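PDB 5TCB: PelA from Pseudomonas aeruginosa, which probably hydrolyses glycosidic bonds through the GH114-family domain held in this chain, while the whole protein is also tentatively assigned a deacetylase activity. Local coordinates for residues A28-A32 with E33-L37; A51-K54 with P55-G59; A122-K126 with Q127-G131. All blocks are in the same frame, centred on the assembly; numbering follows the deposited sequence.

Contact 1: residues A28-A32 with E33-L37; sequences AFWYA and ERPPL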
loop_
_atom_site.group_PDB
_atom_site.type_symbol
_atom_site.label_atom_id
_atom_site.label_comp_id
_atom_site.label_asym_id
_atom_site.label_seq_id
_atom_site.Cartn_x
_atom_site.Cartn_y
_atom_site.Cartn_z
ATOM N N ALA A 28 -1.620 10.905 3.544
ATOM C CA ALA A 28 -1.570 10.295 4.863
ATOM C C ALA A 28 -2.060 8.855 4.792
ATOM O O ALA A 28 -2.864 8.486 3.927
ATOM C CB ALA A 28 -2.403 11.103 5.886
ATOM N N PHE A 29 -1.566 8.041 5.734
ATOM C CA PHE A 29 -1.979 6.655 5.918
ATOM C C PHE A 29 -2.394 6.482 7.365
ATOM O O PHE A 29 -1.653 6.897 8.266
ATOM C CB PHE A 29 -0.826 5.675 5.645
ATOM C CG PHE A 29 -0.409 5.550 4.195
ATOM C CD1 PHE A 29 0.310 6.565 3.578
ATOM C CD2 PHE A 29 -0.713 4.401 3.464
ATOM C CE1 PHE A 29 0.705 6.464 2.258
ATOM C CE2 PHE A 29 -0.318 4.284 2.134
ATOM C CZ PHE A 29 0.377 5.325 1.531
ATOM N N TRP A 30 -3.559 5.863 7.587
ATOM C CA TRP A 30 -4.062 5.632 8.940
ATOM C C TRP A 30 -4.732 4.271 8.951
ATOM O O TRP A 30 -5.763 4.092 8.303
ATOM C CB TRP A 30 -5.039 6.726 9.379
ATOM C CG TRP A 30 -5.466 6.546 10.802
ATOM C CD1 TRP A 30 -6.402 5.644 11.273
ATOM C CD2 TRP A 30 -4.966 7.233 11.961
ATOM N NE1 TRP A 30 -6.508 5.745 12.624
ATOM C CE2 TRP A 30 -5.650 6.714 13.085
ATOM C CE3 TRP A 30 -4.027 8.246 12.160
ATOM C CZ2 TRP A 30 -5.395 7.148 14.371
ATOM C CZ3 TRP A 30 -3.791 8.699 13.432
ATOM C CH2 TRP A 30 -4.469 8.155 14.539
ATOM N N TYR A 31 -4.152 3.311 9.664
ATOM C CA TYR A 31 -4.669 1.947 9.650
ATOM C C TYR A 31 -5.338 1.557 10.955
ATOM O O TYR A 31 -5.799 0.405 11.102
ATOM C CB TYR A 31 -3.523 0.975 9.361
ATOM C CG TYR A 31 -2.944 1.031 7.958
ATOM C CD1 TYR A 31 -3.616 1.636 6.913
ATOM C CD2 TYR A 31 -1.728 0.443 7.683
ATOM C CE1 TYR A 31 -3.090 1.653 5.652
ATOM C CE2 TYR A 31 -1.192 0.464 6.403
ATOM C CZ TYR A 31 -1.887 1.054 5.405
ATOM O OH TYR A 31 -1.370 1.087 4.132
ATOM N N ALA A 32 -5.341 2.441 11.934
ATOM C CA ALA A 32 -5.802 2.144 13.273
ATOM C C ALA A 32 -7.274 2.509 13.450
ATOM O O ALA A 32 -7.899 3.151 12.599
ATOM C CB ALA A 32 -4.944 2.891 14.297
ATOM N N GLU A 33 -7.827 2.074 14.577
ATOM C CA GLU A 33 -9.157 2.509 14.987
ATOM C C GLU A 33 -9.212 4.025 15.133
ATOM O O GLU A 33 -8.187 4.715 15.232
ATOM C CB GLU A 33 -9.550 1.876 16.320
ATOM C CG GLU A 33 -9.554 0.365 16.323
ATOM C CD GLU A 33 -9.846 -0.192 17.699
ATOM O OE1 GLU A 33 -9.706 0.568 18.682
ATOM O OE2 GLU A 33 -10.218 -1.380 17.798
ATOM N N ARG A 34 -10.442 4.533 15.134
ATOM C CA ARG A 34 -10.744 5.927 15.442
ATOM C C ARG A 34 -9.875 6.912 14.649
ATOM O O ARG A 34 -9.151 7.720 15.240
ATOM C CB ARG A 34 -10.615 6.172 16.938
ATOM C CG ARG A 34 -11.584 5.323 17.763
ATOM C CD ARG A 34 -11.452 5.566 19.260
ATOM N NE ARG A 34 -10.142 5.166 19.766
ATOM C CZ ARG A 34 -9.757 3.906 19.949
ATOM N NH1 ARG A 34 -10.573 2.898 19.662
ATOM N NH2 ARG A 34 -8.542 3.650 20.414
ATOM N N PRO A 35 -9.946 6.885 13.326
ATOM C CA PRO A 35 -9.172 7.845 12.530
ATOM C C PRO A 35 -9.620 9.266 12.831
ATOM O O PRO A 35 -10.826 9.542 12.942
ATOM C CB PRO A 35 -9.473 7.447 11.077
ATOM C CG PRO A 35 -10.740 6.629 11.152
ATOM C CD PRO A 35 -10.661 5.915 12.471
ATOM N N PRO A 36 -8.681 10.199 13.024
ATOM C CA PRO A 36 -9.079 11.581 13.298
ATOM C C PRO A 36 -9.468 12.253 11.992
ATOM O O PRO A 36 -8.617 12.782 11.275
ATOM C CB PRO A 36 -7.828 12.182 13.958
ATOM C CG PRO A 36 -6.711 11.389 13.410
ATOM C CD PRO A 36 -7.238 9.996 13.243
ATOM N N LEU A 37 -10.765 12.186 11.668
ATOM C CA LEU A 37 -11.221 12.497 10.320
ATOM C C LEU A 37 -11.005 13.961 9.958
ATOM O O LEU A 37 -10.618 14.268 8.826
ATOM C CB LEU A 37 -12.703 12.142 10.163
ATOM C CG LEU A 37 -13.036 10.652 10.285
ATOM C CD1 LEU A 37 -14.539 10.443 10.340
ATOM C CD2 LEU A 37 -12.413 9.855 9.137
#
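The indole N-H of Trp30 is shared by two carbonyls of the turn that follows it. NE1 bonds Glu33 O at 3.3 Å with an N-H...O angle of 152°; this oxygen lies at the edge of the indole, in its plane, whereas the donor stands well above the carbonyl plane. The second bond, from NE1 to Ala32 O, is shorter at 2.9 Å but weak because it is sharply bent. Together they pin the rotation of the indole. One of its faces is then paved by two prolines in CH-pi contact: Pro35 CA lies 3.7 Å from the centroid of the five-membered ring, and Pro36 CD sits almost straight above the six-membered ring, 3.4 Å from its centroid. Pro35 CB adds an apolar touch on Trp30 CD1 at 3.6 Å. A chi1 of -175°, with CG opposite the backbone N and beside the carbonyl carbon, carries the indole over to the loop. Arg34 and Glu33, both exposed, form a salt bridge through NH1 and OE1 at 2.7 Å. Pro36 holds the N-cap position just before helix 37-40. The indole thus packs against the loop leaving the first of eight parallel strands in sequential order, consistent with a (beta/alpha)8 barrel hydrolase.

Contact 2: residues A51-K54 with P55-G59; sequences AHLK and PADVG
Pro55 opens helix 55-63 directly after the N-cap Lys54; its ring lies beside Lys54 CB and also touches Gln127. Two places on, Asp57 turns its carboxylate back over the helix start. OD2 takes the N-H of Lys54 at 2.9 Å in a nearly straight bond (175°), approached from above the carboxylate plane; with CG beside the backbone N (chi1 -58°), the group reaches the cap. In return Asp57 N gives Lys54 O a weak bond. The pairing of the N3 acid with the N-cap N-H is one half of a capping box. A water bonded to Asp57 OD2 at 3.0 Å also donates to His52 O at 2.8 Å, tying the acid to the preceding turn. Val58 follows, its N-H meeting Lys54 O at 3.2 Å, while Val58 CG2 packs on Leu53 CD2 at 3.9 Å. This apolar pair spans the residue before the cap and the fourth helical position, a hydrophobic staple. Gly59 N carries on the helical bonding to Pro55 O. A carboxylate held by an N-H and a water at a helix N-terminus would probably be stabilised as the anion.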
loop_
_atom_site.group_PDB
_atom_site.type_symbol
_atom_site.label_atom_id
_atom_site.label_comp_id
_atom_site.label_asym_id
_atom_site.label_seq_id
_atom_site.Cartn_x
_atom_site.Cartn_y
_atom_site.Cartn_z
ATOM N N ALA A 51 -12.125 -1.130 7.690
ATOM C CA ALA A 51 -12.827 -1.760 8.797
ATOM C C ALA A 51 -13.131 -0.785 9.924
ATOM O O ALA A 51 -14.011 -1.053 10.743
ATOM C CB ALA A 51 -11.997 -2.934 9.323
ATOM N N HIS A 52 -12.438 0.349 9.979
ATOM C CA HIS A 52 -12.582 1.306 11.069
ATOM C C HIS A 52 -13.378 2.537 10.682
ATOM O O HIS A 52 -13.452 3.492 11.470
ATOM C CB HIS A 52 -11.198 1.699 11.567
ATOM C CG HIS A 52 -10.430 0.533 12.070
ATOM N ND1 HIS A 52 -10.954 -0.339 12.998
ATOM C CD2 HIS A 52 -9.208 0.051 11.741
ATOM C CE1 HIS A 52 -10.083 -1.307 13.223
ATOM N NE2 HIS A 52 -9.014 -1.090 12.480
ATOM N N LEU A 53 -13.954 2.555 9.483
ATOM C CA LEU A 53 -14.752 3.685 9.026
ATOM C C LEU A 53 -16.117 3.212 8.593
ATOM O O LEU A 53 -16.305 2.053 8.229
ATOM C CB LEU A 53 -14.149 4.400 7.817
ATOM C CG LEU A 53 -12.976 5.325 8.013
ATOM C CD1 LEU A 53 -11.716 4.486 8.084
ATOM C CD2 LEU A 53 -12.991 6.287 6.867
ATOM N N LYS A 54 -17.068 4.120 8.631
ATOM C CA LYS A 54 -18.369 3.893 8.058
ATOM C C LYS A 54 -18.520 4.717 6.795
ATOM O O LYS A 54 -17.767 5.668 6.573
ATOM C CB LYS A 54 -19.467 4.265 9.061
ATOM C CG LYS A 54 -19.490 3.403 10.316
ATOM C CD LYS A 54 -19.653 1.934 9.956
ATOM C CE LYS A 54 -19.676 1.027 11.170
ATOM N NZ LYS A 54 -19.629 -0.390 10.727
ATOM N N PRO A 55 -19.493 4.394 5.940
ATOM C CA PRO A 55 -19.647 5.179 4.708
ATOM C C PRO A 55 -19.819 6.674 4.939
ATOM O O PRO A 55 -19.348 7.467 4.115
ATOM C CB PRO A 55 -20.880 4.548 4.055
ATOM C CG PRO A 55 -20.840 3.116 4.522
ATOM C CD PRO A 55 -20.344 3.185 5.938
ATOM N N ALA A 56 -20.466 7.096 6.030
ATOM C CA ALA A 56 -20.596 8.526 6.285
ATOM C C ALA A 56 -19.239 9.175 6.502
ATOM O O ALA A 56 -19.047 10.358 6.175
ATOM C CB ALA A 56 -21.479 8.774 7.507
ATOM N N ASP A 57 -18.296 8.437 7.082
ATOM C CA ASP A 57 -16.967 8.977 7.292
ATOM C C ASP A 57 -16.258 9.172 5.956
ATOM O O ASP A 57 -15.538 10.155 5.749
ATOM C CB ASP A 57 -16.151 8.027 8.185
ATOM C CG ASP A 57 -16.804 7.762 9.534
ATOM O OD1 ASP A 57 -17.470 8.671 10.099
ATOM O OD2 ASP A 57 -16.637 6.641 10.044
ATOM N N VAL A 58 -16.388 8.192 5.065
ATOM C CA VAL A 58 -15.766 8.277 3.745
ATOM C C VAL A 58 -16.352 9.450 2.974
ATOM O O VAL A 58 -15.622 10.211 2.308
ATOM C CB VAL A 58 -15.960 6.945 2.993
ATOM C CG1 VAL A 58 -15.270 6.985 1.662
ATOM C CG2 VAL A 58 -15.396 5.782 3.807
ATOM N N GLY A 59 -17.675 9.614 3.054
ATOM C CA GLY A 59 -18.325 10.751 2.427
ATOM C C GLY A 59 -17.852 12.082 2.980
ATOM O O GLY A 59 -17.670 13.040 2.230
HETATM O O HOH W 1 -14.210 6.168 11.746
#

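Contact 3: residues A122-K126 with Q127-G131; sequences AELRK and QGYAG
Tyr129 presents the edge of its ring to Leu124 O, which lies in the ring plane 3.4 Å from Tyr129 CD2, while Leu124 CD2 packs on Tyr129 CE2 at 4.0 Å. A second flat group, the guanidinium of Arg125, has Ala122 O over the centre of one face and reaches out to a salt bridge with Glu166. Leu124 O is thus hemmed in at the end of helix 111-126: besides the tyrosine edge it accepts Tyr129 N at 3.3 Å and a weak bond from Gln127 N, whose better acceptor is Glu123 O at 3.0 Å. One residue further, Gly128 N bonds Arg125 O at 3.1 Å from above the carbonyl plane. The bonds of Tyr129 N and Gly128 N, closing around a glycine of positive phi (106°), make a Schellman motif. A water reinforces it, donating to both Arg125 O and Tyr129 O. Gln127 is bent at chi2, and the NE2 end of its amide touches Leu124 CD2 at 3.7 Å while the side chains cross at a slant. On the outer surface Lys126 NZ bridges to Glu123 OE2 at 3.0 Å. The turn carries the chain from helix 111-126 into strand 131-135, with Leu124 and Tyr129 both resting on Ala70 of strand 67-73 and Tyr129 also on Val58 of helix 55-63; Lys62 of that helix bonds Gly128 O.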
loop_
_atom_site.group_PDB
_atom_site.type_symbol
_atom_site.label_atom_id
_atom_site.label_comp_id
_atom_site.label_asym_id
_atom_site.label_seq_id
_atom_site.Cartn_x
_atom_site.Cartn_y
_atom_site.Cartn_z
ATOM N N ALA A 122 -15.460 -4.526 -4.893
ATOM C CA ALA A 122 -16.807 -4.040 -5.165
ATOM C C ALA A 122 -17.442 -3.455 -3.913
ATOM O O ALA A 122 -18.141 -2.433 -3.974
ATOM C CB ALA A 122 -17.654 -5.169 -5.719
ATOM N N GLU A 123 -17.251 -4.111 -2.766
ATOM C CA GLU A 123 -17.820 -3.588 -1.524
ATOM C C GLU A 123 -17.217 -2.235 -1.165
ATOM O O GLU A 123 -17.939 -1.330 -0.741
ATOM C CB GLU A 123 -17.619 -4.573 -0.374
ATOM C CG GLU A 123 -18.519 -5.804 -0.453
ATOM C CD GLU A 123 -19.981 -5.435 -0.691
ATOM O OE1 GLU A 123 -20.519 -4.606 0.073
ATOM O OE2 GLU A 123 -20.582 -5.951 -1.658
ATOM N N LEU A 124 -15.901 -2.087 -1.333
ATOM C CA LEU A 124 -15.237 -0.822 -1.029
ATOM C C LEU A 124 -15.686 0.272 -1.997
ATOM O O LEU A 124 -15.866 1.425 -1.587
ATOM C CB LEU A 124 -13.723 -1.038 -1.046
ATOM C CG LEU A 124 -13.286 -1.963 0.098
ATOM C CD1 LEU A 124 -11.855 -2.417 -0.138
ATOM C CD2 LEU A 124 -13.451 -1.289 1.468
ATOM N N ARG A 125 -15.922 -0.070 -3.264
ATOM C CA ARG A 125 -16.522 0.880 -4.209
ATOM C C ARG A 125 -17.884 1.355 -3.715
ATOM O O ARG A 125 -18.175 2.556 -3.733
ATOM C CB ARG A 125 -16.643 0.258 -5.597
ATOM C CG ARG A 125 -17.412 1.115 -6.648
ATOM C CD ARG A 125 -18.712 0.465 -7.067
ATOM N NE ARG A 125 -18.448 -0.857 -7.610
ATOM C CZ ARG A 125 -19.336 -1.834 -7.740
ATOM N NH1 ARG A 125 -20.613 -1.656 -7.404
ATOM N NH2 ARG A 125 -18.937 -2.996 -8.228
ATOM N N LYS A 126 -18.736 0.424 -3.280
ATOM C CA LYS A 126 -20.075 0.793 -2.824
ATOM C C LYS A 126 -20.019 1.649 -1.577
ATOM O O LYS A 126 -20.928 2.466 -1.345
ATOM C CB LYS A 126 -20.907 -0.457 -2.557
ATOM C CG LYS A 126 -21.222 -1.252 -3.804
ATOM C CD LYS A 126 -21.974 -2.511 -3.402
ATOM C CE LYS A 126 -21.815 -3.622 -4.363
ATOM N NZ LYS A 126 -22.400 -4.844 -3.745
ATOM N N GLN A 127 -18.987 1.473 -0.751
ATOM C CA GLN A 127 -18.825 2.283 0.452
ATOM C C GLN A 127 -18.370 3.704 0.172
ATOM O O GLN A 127 -18.373 4.521 1.099
ATOM C CB GLN A 127 -17.809 1.642 1.381
ATOM C CG GLN A 127 -18.252 0.368 2.053
ATOM C CD GLN A 127 -17.586 0.250 3.400
ATOM O OE1 GLN A 127 -18.019 0.880 4.378
ATOM N NE2 GLN A 127 -16.506 -0.506 3.457
ATOM N N GLY A 128 -17.971 4.020 -1.054
ATOM C CA GLY A 128 -17.621 5.378 -1.406
ATOM C C GLY A 128 -16.154 5.640 -1.571
ATOM O O GLY A 128 -15.784 6.778 -1.863
ATOM N N TYR A 129 -15.296 4.637 -1.446
ATOM C CA TYR A 129 -13.873 4.888 -1.607
ATOM C C TYR A 129 -13.565 5.314 -3.035
ATOM O O TYR A 129 -14.139 4.820 -4.003
ATOM C CB TYR A 129 -13.040 3.650 -1.201
ATOM C CG TYR A 129 -13.044 3.498 0.287
ATOM C CD1 TYR A 129 -12.182 4.252 1.075
ATOM C CD2 TYR A 129 -13.946 2.652 0.922
ATOM C CE1 TYR A 129 -12.207 4.152 2.448
ATOM C CE2 TYR A 129 -13.989 2.562 2.290
ATOM C CZ TYR A 129 -13.116 3.310 3.057
ATOM O OH TYR A 129 -13.155 3.245 4.445
ATOM N N ALA A 130 -12.636 6.253 -3.168
ATOM C CA ALA A 130 -12.187 6.713 -4.474
ATOM C C ALA A 130 -11.104 5.842 -5.076
ATOM O O ALA A 130 -10.752 6.018 -6.249
ATOM C CB ALA A 130 -11.680 8.140 -4.359
ATOM N N GLY A 131 -10.551 4.930 -4.295
ATOM C CA GLY A 131 -9.472 4.099 -4.778
ATOM C C GLY A 131 -9.097 3.063 -3.745
ATOM O O GLY A 131 -9.652 3.005 -2.637
HETATM O O HOH W 2 -16.646 4.448 -4.862
#

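Contact 2 lies between the other two and touches both. Its centre lies 11 Å from that of contact 1 and 10 Å from that of contact 3, whereas contacts 1 and 3 are 17 Å apart between centres and do not touch. Toward contact 1, Glu33 CG packs on His52 CE1 at 3.6 Å and Leu37 CD1 meets Asp57 OD1 at 3.4 Å. Toward contact 3, Tyr129 OH sits 3.4 Å from Val58 CG2 and 3.7 Å from Leu53 CB, so the tyrosine tops the staple of contact 2. Contacts 1 and 2 start helices after successive parallel strands; contact 3 ends one. No ligand takes part in any.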